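Local coordinates for protein ribosomal RNA small subunit methyltransferase E (Bacillus subtilis, PDB 1VHK) that probably methylates N3 of a specific uridine of 16S rRNA in the assembled 30S ribosomal subunit, with S-adenosyl-L-methionine as methyl donor, at residues 20-31 and 58-69; 95-103 and 133-142. All blocks are in the same frame, centred on the assembly; numbering follows the deposited sequence.

Interaction 1 (20-31 and 58-69)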
loop_
_atom_site.group_PDB
_atom_site.type_symbol
_atom_site.label_atom_id
_atom_site.label_comp_id
_atom_site.label_asym_id
_atom_site.label_seq_id
_atom_site.Cartn_x
_atom_site.Cartn_y
_atom_site.Cartn_z
ATOM N N THR A 20 -22.694 -1.579 -30.272
ATOM C CA THR A 20 -22.706 -2.185 -28.961
ATOM C C THR A 20 -21.636 -3.295 -28.969
ATOM O O THR A 20 -21.087 -3.569 -30.037
ATOM C CB THR A 20 -24.026 -2.839 -28.554
ATOM O OG1 THR A 20 -24.269 -3.972 -29.409
ATOM C CG2 THR A 20 -25.206 -1.897 -28.582
ATOM N N PHE A 21 -21.356 -3.884 -27.830
ATOM C CA PHE A 21 -20.364 -4.962 -27.755
ATOM C C PHE A 21 -20.863 -5.952 -26.715
ATOM O O PHE A 21 -21.690 -5.571 -25.896
ATOM C CB PHE A 21 -18.969 -4.452 -27.444
ATOM C CG PHE A 21 -18.813 -3.875 -26.064
ATOM C CD1 PHE A 21 -19.149 -2.554 -25.816
ATOM C CD2 PHE A 21 -18.370 -4.652 -25.010
ATOM C CE1 PHE A 21 -19.029 -2.013 -24.553
ATOM C CE2 PHE A 21 -18.253 -4.125 -23.746
ATOM C CZ PHE A 21 -18.581 -2.800 -23.514
ATOM N N SER A 22 -20.410 -7.193 -26.760
ATOM C CA SER A 22 -20.891 -8.183 -25.811
ATOM C C SER A 22 -19.787 -8.874 -25.026
ATOM O O SER A 22 -18.681 -9.118 -25.482
ATOM C CB SER A 22 -21.773 -9.222 -26.509
ATOM O OG SER A 22 -21.196 -9.607 -27.733
ATOM N N ILE A 23 -20.142 -9.191 -23.786
ATOM C CA ILE A 23 -19.269 -9.821 -22.830
ATOM C C ILE A 23 -19.543 -11.315 -22.733
ATOM O O ILE A 23 -20.656 -11.739 -22.411
ATOM C CB ILE A 23 -19.463 -9.179 -21.429
ATOM C CG1 ILE A 23 -19.343 -7.663 -21.531
ATOM C CG2 ILE A 23 -18.465 -9.755 -20.442
ATOM C CD1 ILE A 23 -19.454 -6.907 -20.236
ATOM N N THR A 24 -18.515 -12.121 -23.023
ATOM C CA THR A 24 -18.643 -13.568 -22.931
ATOM C C THR A 24 -17.622 -14.162 -21.959
ATOM O O THR A 24 -16.615 -13.555 -21.605
ATOM C CB THR A 24 -18.549 -14.284 -24.286
ATOM O OG1 THR A 24 -17.370 -13.866 -24.974
ATOM C CG2 THR A 24 -19.758 -14.004 -25.159
ATOM N N GLY A 25 -18.036 -15.255 -21.295
ATOM C CA GLY A 25 -17.199 -15.977 -20.386
ATOM C C GLY A 25 -17.466 -15.810 -18.904
ATOM O O GLY A 25 -18.601 -15.810 -18.429
ATOM N N GLU A 26 -16.374 -15.775 -18.143
ATOM C CA GLU A 26 -16.335 -15.627 -16.709
ATOM C C GLU A 26 -17.209 -14.460 -16.223
ATOM O O GLU A 26 -18.073 -14.633 -15.382
ATOM C CB GLU A 26 -14.895 -15.306 -16.249
ATOM C CG GLU A 26 -14.205 -16.355 -15.410
ATOM C CD GLU A 26 -12.763 -15.983 -15.097
ATOM O OE1 GLU A 26 -11.896 -16.885 -15.079
ATOM O OE2 GLU A 26 -12.495 -14.777 -14.894
ATOM N N GLU A 27 -16.904 -13.291 -16.764
ATOM C CA GLU A 27 -17.534 -12.037 -16.481
ATOM C C GLU A 27 -19.041 -12.032 -16.626
ATOM O O GLU A 27 -19.714 -11.362 -15.836
ATOM C CB GLU A 27 -16.931 -10.928 -17.360
ATOM C CG GLU A 27 -15.682 -10.294 -16.809
ATOM C CD GLU A 27 -14.397 -11.022 -17.136
ATOM O OE1 GLU A 27 -13.515 -11.078 -16.247
ATOM O OE2 GLU A 27 -14.254 -11.520 -18.276
ATOM N N VAL A 28 -19.597 -12.734 -17.617
ATOM C CA VAL A 28 -21.059 -12.757 -17.746
ATOM C C VAL A 28 -21.654 -13.298 -16.448
ATOM O O VAL A 28 -22.467 -12.620 -15.821
ATOM C CB VAL A 28 -21.626 -13.447 -18.967
ATOM C CG1 VAL A 28 -20.599 -13.648 -20.077
ATOM C CG2 VAL A 28 -22.325 -14.755 -18.658
ATOM N N HIS A 29 -21.171 -14.447 -15.993
ATOM C CA HIS A 29 -21.625 -15.053 -14.757
ATOM C C HIS A 29 -21.562 -14.084 -13.582
ATOM O O HIS A 29 -22.444 -14.082 -12.718
ATOM C CB HIS A 29 -20.814 -16.315 -14.409
ATOM C CG HIS A 29 -21.117 -16.792 -13.012
ATOM N ND1 HIS A 29 -22.314 -17.395 -12.690
ATOM C CD2 HIS A 29 -20.424 -16.695 -11.860
ATOM C CE1 HIS A 29 -22.322 -17.701 -11.399
ATOM N NE2 HIS A 29 -21.197 -17.274 -10.871
ATOM N N HIS A 30 -20.467 -13.337 -13.481
ATOM C CA HIS A 30 -20.336 -12.347 -12.423
ATOM C C HIS A 30 -21.366 -11.236 -12.637
ATOM O O HIS A 30 -22.027 -10.811 -11.688
ATOM C CB HIS A 30 -18.926 -11.771 -12.369
ATOM C CG HIS A 30 -18.711 -10.861 -11.192
ATOM N ND1 HIS A 30 -18.853 -9.487 -11.282
ATOM C CD2 HIS A 30 -18.401 -11.124 -9.905
ATOM C CE1 HIS A 30 -18.617 -8.949 -10.102
ATOM N NE2 HIS A 30 -18.345 -9.915 -9.250
ATOM N N ILE A 31 -21.530 -10.791 -13.889
ATOM C CA ILE A 31 -22.517 -9.763 -14.174
ATOM C C ILE A 31 -23.929 -10.268 -13.878
ATOM O O ILE A 31 -24.628 -9.720 -13.021
ATOM C CB ILE A 31 -22.448 -9.245 -15.613
ATOM C CG1 ILE A 31 -21.082 -8.591 -15.880
ATOM C CG2 ILE A 31 -23.560 -8.239 -15.890
ATOM C CD1 ILE A 31 -20.708 -8.548 -17.344
ATOM N N GLN A 58 -27.264 -3.003 -22.135
ATOM C CA GLN A 58 -28.320 -2.964 -23.123
ATOM C C GLN A 58 -29.014 -4.331 -23.139
ATOM O O GLN A 58 -30.231 -4.429 -23.058
ATOM C CB GLN A 58 -27.738 -2.649 -24.498
ATOM C CG GLN A 58 -28.711 -2.768 -25.647
ATOM C CD GLN A 58 -28.401 -1.848 -26.807
ATOM O OE1 GLN A 58 -28.949 -1.991 -27.913
ATOM N NE2 GLN A 58 -27.521 -0.880 -26.566
ATOM N N SER A 59 -28.192 -5.381 -23.077
ATOM C CA SER A 59 -28.743 -6.739 -23.068
ATOM C C SER A 59 -28.081 -7.618 -22.026
ATOM O O SER A 59 -26.855 -7.577 -21.846
ATOM C CB SER A 59 -28.630 -7.355 -24.459
ATOM O OG SER A 59 -28.706 -8.757 -24.412
ATOM N N VAL A 60 -28.886 -8.360 -21.264
ATOM C CA VAL A 60 -28.378 -9.250 -20.236
ATOM C C VAL A 60 -29.008 -10.639 -20.333
ATOM O O VAL A 60 -30.171 -10.861 -20.012
ATOM C CB VAL A 60 -28.514 -8.700 -18.818
ATOM C CG1 VAL A 60 -27.565 -7.528 -18.575
ATOM C CG2 VAL A 60 -29.938 -8.286 -18.495
ATOM N N SER A 61 -28.207 -11.599 -20.790
ATOM C CA SER A 61 -28.643 -12.985 -20.949
ATOM C C SER A 61 -27.977 -13.890 -19.930
ATOM O O SER A 61 -27.507 -13.423 -18.889
ATOM C CB SER A 61 -28.409 -13.436 -22.384
ATOM O OG SER A 61 -27.668 -14.627 -22.492
ATOM N N LYS A 62 -27.960 -15.191 -20.169
ATOM C CA LYS A 62 -27.381 -16.141 -19.224
ATOM C C LYS A 62 -25.948 -16.489 -19.584
ATOM O O LYS A 62 -25.218 -17.121 -18.814
ATOM C CB LYS A 62 -28.251 -17.402 -19.161
ATOM C CG LYS A 62 -27.885 -18.404 -18.090
ATOM C CD LYS A 62 -27.726 -17.754 -16.722
ATOM C CE LYS A 62 -29.042 -17.172 -16.228
ATOM N NZ LYS A 62 -28.843 -16.128 -15.190
ATOM N N ASP A 63 -25.512 -16.056 -20.763
ATOM C CA ASP A 63 -24.154 -16.378 -21.208
ATOM C C ASP A 63 -23.590 -15.267 -22.073
ATOM O O ASP A 63 -22.463 -15.328 -22.562
ATOM C CB ASP A 63 -24.179 -17.699 -21.974
ATOM C CG ASP A 63 -25.158 -17.699 -23.130
ATOM O OD1 ASP A 63 -25.241 -18.748 -23.813
ATOM O OD2 ASP A 63 -25.835 -16.673 -23.360
ATOM N N LYS A 64 -24.430 -14.273 -22.342
ATOM C CA LYS A 64 -24.027 -13.132 -23.155
ATOM C C LYS A 64 -24.565 -11.849 -22.533
ATOM O O LYS A 64 -25.674 -11.839 -21.992
ATOM C CB LYS A 64 -24.502 -13.275 -24.598
ATOM C CG LYS A 64 -23.466 -13.873 -25.541
ATOM C CD LYS A 64 -23.592 -15.384 -25.646
ATOM C CE LYS A 64 -22.338 -16.015 -26.219
ATOM N NZ LYS A 64 -21.832 -15.269 -27.411
ATOM N N VAL A 65 -23.742 -10.817 -22.496
ATOM C CA VAL A 65 -24.169 -9.524 -21.940
ATOM C C VAL A 65 -23.797 -8.433 -22.939
ATOM O O VAL A 65 -22.643 -8.338 -23.353
ATOM C CB VAL A 65 -23.557 -9.252 -20.570
ATOM C CG1 VAL A 65 -23.449 -7.761 -20.279
ATOM C CG2 VAL A 65 -24.368 -9.913 -19.452
ATOM N N SER A 66 -24.789 -7.671 -23.384
ATOM C CA SER A 66 -24.515 -6.639 -24.386
ATOM C C SER A 66 -24.406 -5.267 -23.737
ATOM O O SER A 66 -25.186 -4.961 -22.842
ATOM C CB SER A 66 -25.574 -6.653 -25.481
ATOM O OG SER A 66 -25.525 -7.878 -26.202
ATOM N N CYS A 67 -23.428 -4.480 -24.192
ATOM C CA CYS A 67 -23.164 -3.176 -23.666
ATOM C C CYS A 67 -23.040 -2.077 -24.723
ATOM O O CYS A 67 -22.524 -2.262 -25.803
ATOM C CB CYS A 67 -21.854 -3.151 -22.846
ATOM S SG CYS A 67 -21.632 -4.509 -21.695
ATOM N N LEU A 68 -23.471 -0.903 -24.309
ATOM C CA LEU A 68 -23.429 0.340 -25.063
ATOM C C LEU A 68 -22.449 1.275 -24.346
ATOM O O LEU A 68 -22.600 1.400 -23.131
ATOM C CB LEU A 68 -24.830 0.969 -24.990
ATOM C CG LEU A 68 -24.930 2.475 -25.205
ATOM C CD1 LEU A 68 -24.561 2.858 -26.627
ATOM C CD2 LEU A 68 -26.311 2.972 -24.829
ATOM N N VAL A 69 -21.434 1.785 -25.019
ATOM C CA VAL A 69 -20.491 2.669 -24.324
ATOM C C VAL A 69 -21.049 4.074 -24.255
ATOM O O VAL A 69 -21.247 4.733 -25.267
ATOM C CB VAL A 69 -19.055 2.617 -24.811
ATOM C CG1 VAL A 69 -18.894 1.863 -26.098
ATOM C CG2 VAL A 69 -18.415 4.009 -24.906
#
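F21 and I23 pair with C67 and V65 through four backbone hydrogen bonds, two to each pair. F21 N gives to C67 O (2.8 Å) and C67 N to F21 O (2.7 Å); I23 N reaches V65 O at 2.7 Å, while V65 N to I23 O is longer, 3.2 Å, and more bent. Between them S22 faces S66 in a non-hydrogen-bonded pair, CA of S22 lying near V65 O.

The aromatic contact is a CH-pi one: C67 CB sits over a face of the F21 ring, 3.7 Å from its centroid, offset toward the rim, and C67 SG approaches the same ring obliquely. A chi1 of 67° sets F21 CG between its own N and carbonyl carbon and swings the ring across C67. With an alanine here, C67 CB and SG would probably lose the flat surface they pack on, opening a gap toward C55 and I15.

This antiparallel pairing places strand 21-24 at the edge of the mixed sheet of the PUA domain, beside strand 64-72; at Q58 and S59, which both give their N to S66 O, a classic beta bulge marks the next strand.

Apolar packing continues on the sheet face that carries F21, I23, V65 and C67. I23 CD1 meets C67 SG (3.6 Å) and V65 CG1, and I31 CG2 comes from helix 26-35 onto V65 CG2 (4.0 Å).

At the turn, V28 CG1 lies 3.5 Å from D63 O, and S61 OG accepts from D63 N in an ST turn. On the face of S22 and S66, T24 CG2 runs alongside the bent K64 chain.

Interaction 2 (95-103 and 133-142)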
loop_
_atom_site.group_PDB
_atom_site.type_symbol
_atom_site.label_atom_id
_atom_site.label_comp_id
_atom_site.label_asym_id
_atom_site.label_seq_id
_atom_site.Cartn_x
_atom_site.Cartn_y
_atom_site.Cartn_z
ATOM N N LEU A 95 2.475 -13.954 0.054
ATOM C CA LEU A 95 2.602 -13.624 -1.354
ATOM C C LEU A 95 1.305 -13.086 -1.928
ATOM O O LEU A 95 1.340 -12.179 -2.765
ATOM C CB LEU A 95 3.121 -14.753 -2.186
ATOM C CG LEU A 95 4.216 -14.525 -3.191
ATOM C CD1 LEU A 95 4.044 -15.449 -4.397
ATOM C CD2 LEU A 95 4.374 -13.090 -3.640
ATOM N N GLU A 96 0.164 -13.596 -1.493
ATOM C CA GLU A 96 -1.126 -13.099 -1.960
ATOM C C GLU A 96 -1.335 -11.651 -1.489
ATOM O O GLU A 96 -1.869 -10.866 -2.248
ATOM C CB GLU A 96 -2.289 -13.951 -1.462
ATOM C CG GLU A 96 -2.412 -15.320 -2.088
ATOM C CD GLU A 96 -3.624 -16.077 -1.572
ATOM O OE1 GLU A 96 -4.449 -15.448 -0.871
ATOM O OE2 GLU A 96 -3.781 -17.283 -1.859
ATOM N N TRP A 97 -0.902 -11.335 -0.284
ATOM C CA TRP A 97 -1.028 -9.978 0.249
ATOM C C TRP A 97 -0.115 -9.042 -0.533
ATOM O O TRP A 97 -0.459 -7.930 -0.892
ATOM C CB TRP A 97 -0.642 -9.965 1.733
ATOM C CG TRP A 97 -1.462 -9.055 2.588
ATOM C CD1 TRP A 97 -2.753 -9.270 3.007
ATOM C CD2 TRP A 97 -1.074 -7.788 3.142
ATOM N NE1 TRP A 97 -3.192 -8.211 3.768
ATOM C CE2 TRP A 97 -2.174 -7.294 3.876
ATOM C CE3 TRP A 97 0.098 -7.019 3.078
ATOM C CZ2 TRP A 97 -2.137 -6.073 4.553
ATOM C CZ3 TRP A 97 0.123 -5.823 3.753
ATOM C CH2 TRP A 97 -0.987 -5.348 4.470
ATOM N N ILE A 98 1.075 -9.586 -0.883
ATOM C CA ILE A 98 2.028 -8.786 -1.647
ATOM C C ILE A 98 1.453 -8.507 -3.030
ATOM O O ILE A 98 1.614 -7.403 -3.534
ATOM C CB ILE A 98 3.408 -9.444 -1.721
ATOM C CG1 ILE A 98 4.174 -9.249 -0.409
ATOM C CG2 ILE A 98 4.236 -8.866 -2.864
ATOM C CD1 ILE A 98 5.217 -10.329 -0.121
ATOM N N ILE A 99 0.758 -9.483 -3.610
ATOM C CA ILE A 99 0.234 -9.315 -4.977
ATOM C C ILE A 99 -0.938 -8.360 -4.968
ATOM O O ILE A 99 -1.117 -7.449 -5.761
ATOM C CB ILE A 99 -0.190 -10.688 -5.561
ATOM C CG1 ILE A 99 1.100 -11.462 -5.958
ATOM C CG2 ILE A 99 -1.089 -10.591 -6.779
ATOM C CD1 ILE A 99 0.836 -12.945 -6.151
ATOM N N GLN A 100 -1.830 -8.617 -3.996
ATOM C CA GLN A 100 -3.001 -7.795 -3.861
ATOM C C GLN A 100 -2.640 -6.330 -3.588
ATOM O O GLN A 100 -3.027 -5.460 -4.370
ATOM C CB GLN A 100 -3.958 -8.344 -2.819
ATOM C CG GLN A 100 -5.214 -7.440 -2.701
ATOM C CD GLN A 100 -6.235 -8.029 -1.756
ATOM O OE1 GLN A 100 -6.180 -7.803 -0.542
ATOM N NE2 GLN A 100 -7.117 -8.855 -2.293
ATOM N N LYS A 101 -1.960 -6.041 -2.474
ATOM C CA LYS A 101 -1.723 -4.612 -2.172
ATOM C C LYS A 101 -0.853 -4.005 -3.247
ATOM O O LYS A 101 -1.184 -2.939 -3.798
ATOM C CB LYS A 101 -1.270 -4.422 -0.752
ATOM C CG LYS A 101 -1.924 -5.415 0.192
ATOM C CD LYS A 101 -3.017 -4.843 1.023
ATOM C CE LYS A 101 -4.186 -5.798 1.218
ATOM N NZ LYS A 101 -5.390 -5.267 0.484
ATOM N N GLY A 102 0.165 -4.778 -3.690
ATOM C CA GLY A 102 1.024 -4.432 -4.743
ATOM C C GLY A 102 0.280 -3.950 -5.976
ATOM O O GLY A 102 0.748 -3.020 -6.656
ATOM N N THR A 103 -0.761 -4.671 -6.410
ATOM C CA THR A 103 -1.540 -4.206 -7.553
ATOM C C THR A 103 -2.259 -2.903 -7.168
ATOM O O THR A 103 -2.163 -1.905 -7.908
ATOM C CB THR A 103 -2.542 -5.264 -8.070
ATOM O OG1 THR A 103 -1.831 -6.485 -8.355
ATOM C CG2 THR A 103 -3.237 -4.820 -9.355
ATOM N N ARG A 133 -4.042 -18.914 -8.835
ATOM C CA ARG A 133 -4.766 -18.168 -7.825
ATOM C C ARG A 133 -4.152 -16.764 -7.683
ATOM O O ARG A 133 -4.878 -15.785 -7.506
ATOM C CB ARG A 133 -4.763 -18.887 -6.490
ATOM C CG ARG A 133 -5.756 -18.365 -5.486
ATOM C CD ARG A 133 -5.541 -18.954 -4.097
ATOM N NE ARG A 133 -5.908 -18.019 -3.041
ATOM C CZ ARG A 133 -7.102 -17.472 -2.872
ATOM N NH1 ARG A 133 -8.117 -17.753 -3.684
ATOM N NH2 ARG A 133 -7.346 -16.619 -1.879
ATOM N N TRP A 134 -2.851 -16.664 -7.872
ATOM C CA TRP A 134 -2.119 -15.417 -7.872
ATOM C C TRP A 134 -2.584 -14.464 -8.984
ATOM O O TRP A 134 -2.799 -13.275 -8.756
ATOM C CB TRP A 134 -0.616 -15.663 -8.099
ATOM C CG TRP A 134 0.051 -16.385 -6.966
ATOM C CD1 TRP A 134 -0.411 -16.539 -5.709
ATOM C CD2 TRP A 134 1.327 -17.028 -7.002
ATOM N NE1 TRP A 134 0.487 -17.248 -4.949
ATOM C CE2 TRP A 134 1.564 -17.563 -5.730
ATOM C CE3 TRP A 134 2.294 -17.216 -8.005
ATOM C CZ2 TRP A 134 2.727 -18.265 -5.407
ATOM C CZ3 TRP A 134 3.440 -17.911 -7.674
ATOM C CH2 TRP A 134 3.655 -18.410 -6.395
ATOM N N THR A 135 -2.731 -15.006 -10.175
ATOM C CA THR A 135 -3.212 -14.305 -11.363
ATOM C C THR A 135 -4.633 -13.781 -11.139
ATOM O O THR A 135 -5.031 -12.723 -11.588
ATOM C CB THR A 135 -3.254 -15.312 -12.544
ATOM O OG1 THR A 135 -1.904 -15.684 -12.856
ATOM C CG2 THR A 135 -3.884 -14.734 -13.765
ATOM N N LYS A 136 -5.399 -14.581 -10.416
ATOM C CA LYS A 136 -6.773 -14.272 -10.054
ATOM C C LYS A 136 -6.799 -13.164 -9.016
ATOM O O LYS A 136 -7.561 -12.202 -9.109
ATOM C CB LYS A 136 -7.452 -15.552 -9.603
ATOM C CG LYS A 136 -8.645 -15.479 -8.695
ATOM C CD LYS A 136 -9.132 -16.888 -8.310
ATOM C CE LYS A 136 -10.611 -16.870 -7.939
ATOM N NZ LYS A 136 -10.853 -16.120 -6.668
ATOM N N ILE A 137 -5.885 -13.190 -8.057
ATOM C CA ILE A 137 -5.814 -12.168 -7.030
ATOM C C ILE A 137 -5.431 -10.806 -7.590
ATOM O O ILE A 137 -5.959 -9.787 -7.146
ATOM C CB ILE A 137 -4.843 -12.597 -5.916
ATOM C CG1 ILE A 137 -5.548 -13.710 -5.116
ATOM C CG2 ILE A 137 -4.443 -11.433 -5.033
ATOM C CD1 ILE A 137 -4.609 -14.646 -4.398
ATOM N N ALA A 138 -4.579 -10.806 -8.604
ATOM C CA ALA A 138 -4.073 -9.641 -9.271
ATOM C C ALA A 138 -5.128 -8.964 -10.134
ATOM O O ALA A 138 -5.133 -7.742 -10.234
ATOM C CB ALA A 138 -2.889 -9.999 -10.150
ATOM N N LYS A 139 -5.961 -9.773 -10.769
ATOM C CA LYS A 139 -7.054 -9.327 -11.602
ATOM C C LYS A 139 -8.156 -8.652 -10.784
ATOM O O LYS A 139 -8.717 -7.639 -11.172
ATOM C CB LYS A 139 -7.647 -10.564 -12.307
ATOM C CG LYS A 139 -8.259 -10.262 -13.663
ATOM C CD LYS A 139 -9.396 -11.221 -13.997
ATOM C CE LYS A 139 -9.930 -10.928 -15.393
ATOM N NZ LYS A 139 -11.168 -11.696 -15.670
ATOM N N GLU A 140 -8.445 -9.201 -9.610
ATOM C CA GLU A 140 -9.500 -8.626 -8.745
ATOM C C GLU A 140 -9.011 -7.346 -8.104
ATOM O O GLU A 140 -9.647 -6.275 -8.122
ATOM C CB GLU A 140 -9.928 -9.698 -7.768
ATOM C CG GLU A 140 -11.058 -9.522 -6.858
ATOM C CD GLU A 140 -10.988 -8.418 -5.832
ATOM O OE1 GLU A 140 -9.896 -8.156 -5.278
ATOM O OE2 GLU A 140 -12.048 -7.767 -5.580
ATOM N N ALA A 141 -7.764 -7.356 -7.612
ATOM C CA ALA A 141 -7.176 -6.126 -7.049
ATOM C C ALA A 141 -7.181 -5.040 -8.139
ATOM O O ALA A 141 -7.452 -3.863 -7.919
ATOM C CB ALA A 141 -5.757 -6.408 -6.602
ATOM N N ALA A 142 -6.842 -5.498 -9.349
ATOM C CA ALA A 142 -6.802 -4.660 -10.509
ATOM C C ALA A 142 -8.170 -4.044 -10.816
ATOM O O ALA A 142 -8.228 -2.877 -11.189
ATOM C CB ALA A 142 -6.260 -5.411 -11.716
#
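E96 lies across I137 and R133 at about right angles to both, its CG anti to the carbonyl carbon and beside the backbone N (chi1 -71°), the chain extended beyond it. Its CB touches I137 CD1, and its CG meets the same methyl at 3.3 Å while facing the edge of the W134 indole. CD also lies against I137 CD1. At the tip R133 grips the carboxylate side-on with two nitrogens: NE bonds to OE2 at 2.5 Å, NH2 to OE1 at 3.3 Å. OE2 lies in the guanidinium plane, but both nitrogens come from above the carboxylate plane, the two groups being turned 57° apart.

Deeper in, L95 CD1 stands over the six-membered ring of W134, 3.6 Å from its centroid, and I99 CD1 over the five-membered ring. I99 CG2 touches both I137 CG2 and A138 CB, and T103 CB meets A141 CB at 3.7 Å.

Helices 94-104 and 131-144 run nearly in parallel here, crossing at -27° with axes 8.4 Å apart, and lie against strands 109-113 and 152-153 of the parallel SPOUT sheet. T103 OG1 turns back to I99 O (2.9 Å). E140 is bound to R235 of the second subunit.

Apolar side chains thus bury the sheet side of the interface, whereas the E96-R133 pair, with R133 exposed, lies where solvent would probably weaken its charge attraction.

Interaction 1 sits in the PUA domain and interaction 2 in the SPOUT methyltransferase domain, their centres about 25 Å apart. Yet they touch: K139, on helix 131-144, makes a salt bridge with E27 of helix 26-35, OE1 to NZ 2.5 Å, with E26 a weaker partner. Both contacts are partly buried. Residues 20-31 and 58-69 are joined mainly by backbone bonds at a sheet edge, with most of the apolar packing on the face of F21, I23, V65 and C67; residues 95-103 and 133-142, near the chain's centre, are held by side-chain packing, partly onto backbone, and one salt bridge. The second subunit reaches interaction 2, where its R235 packs on Q100 and A141, but not interaction 1.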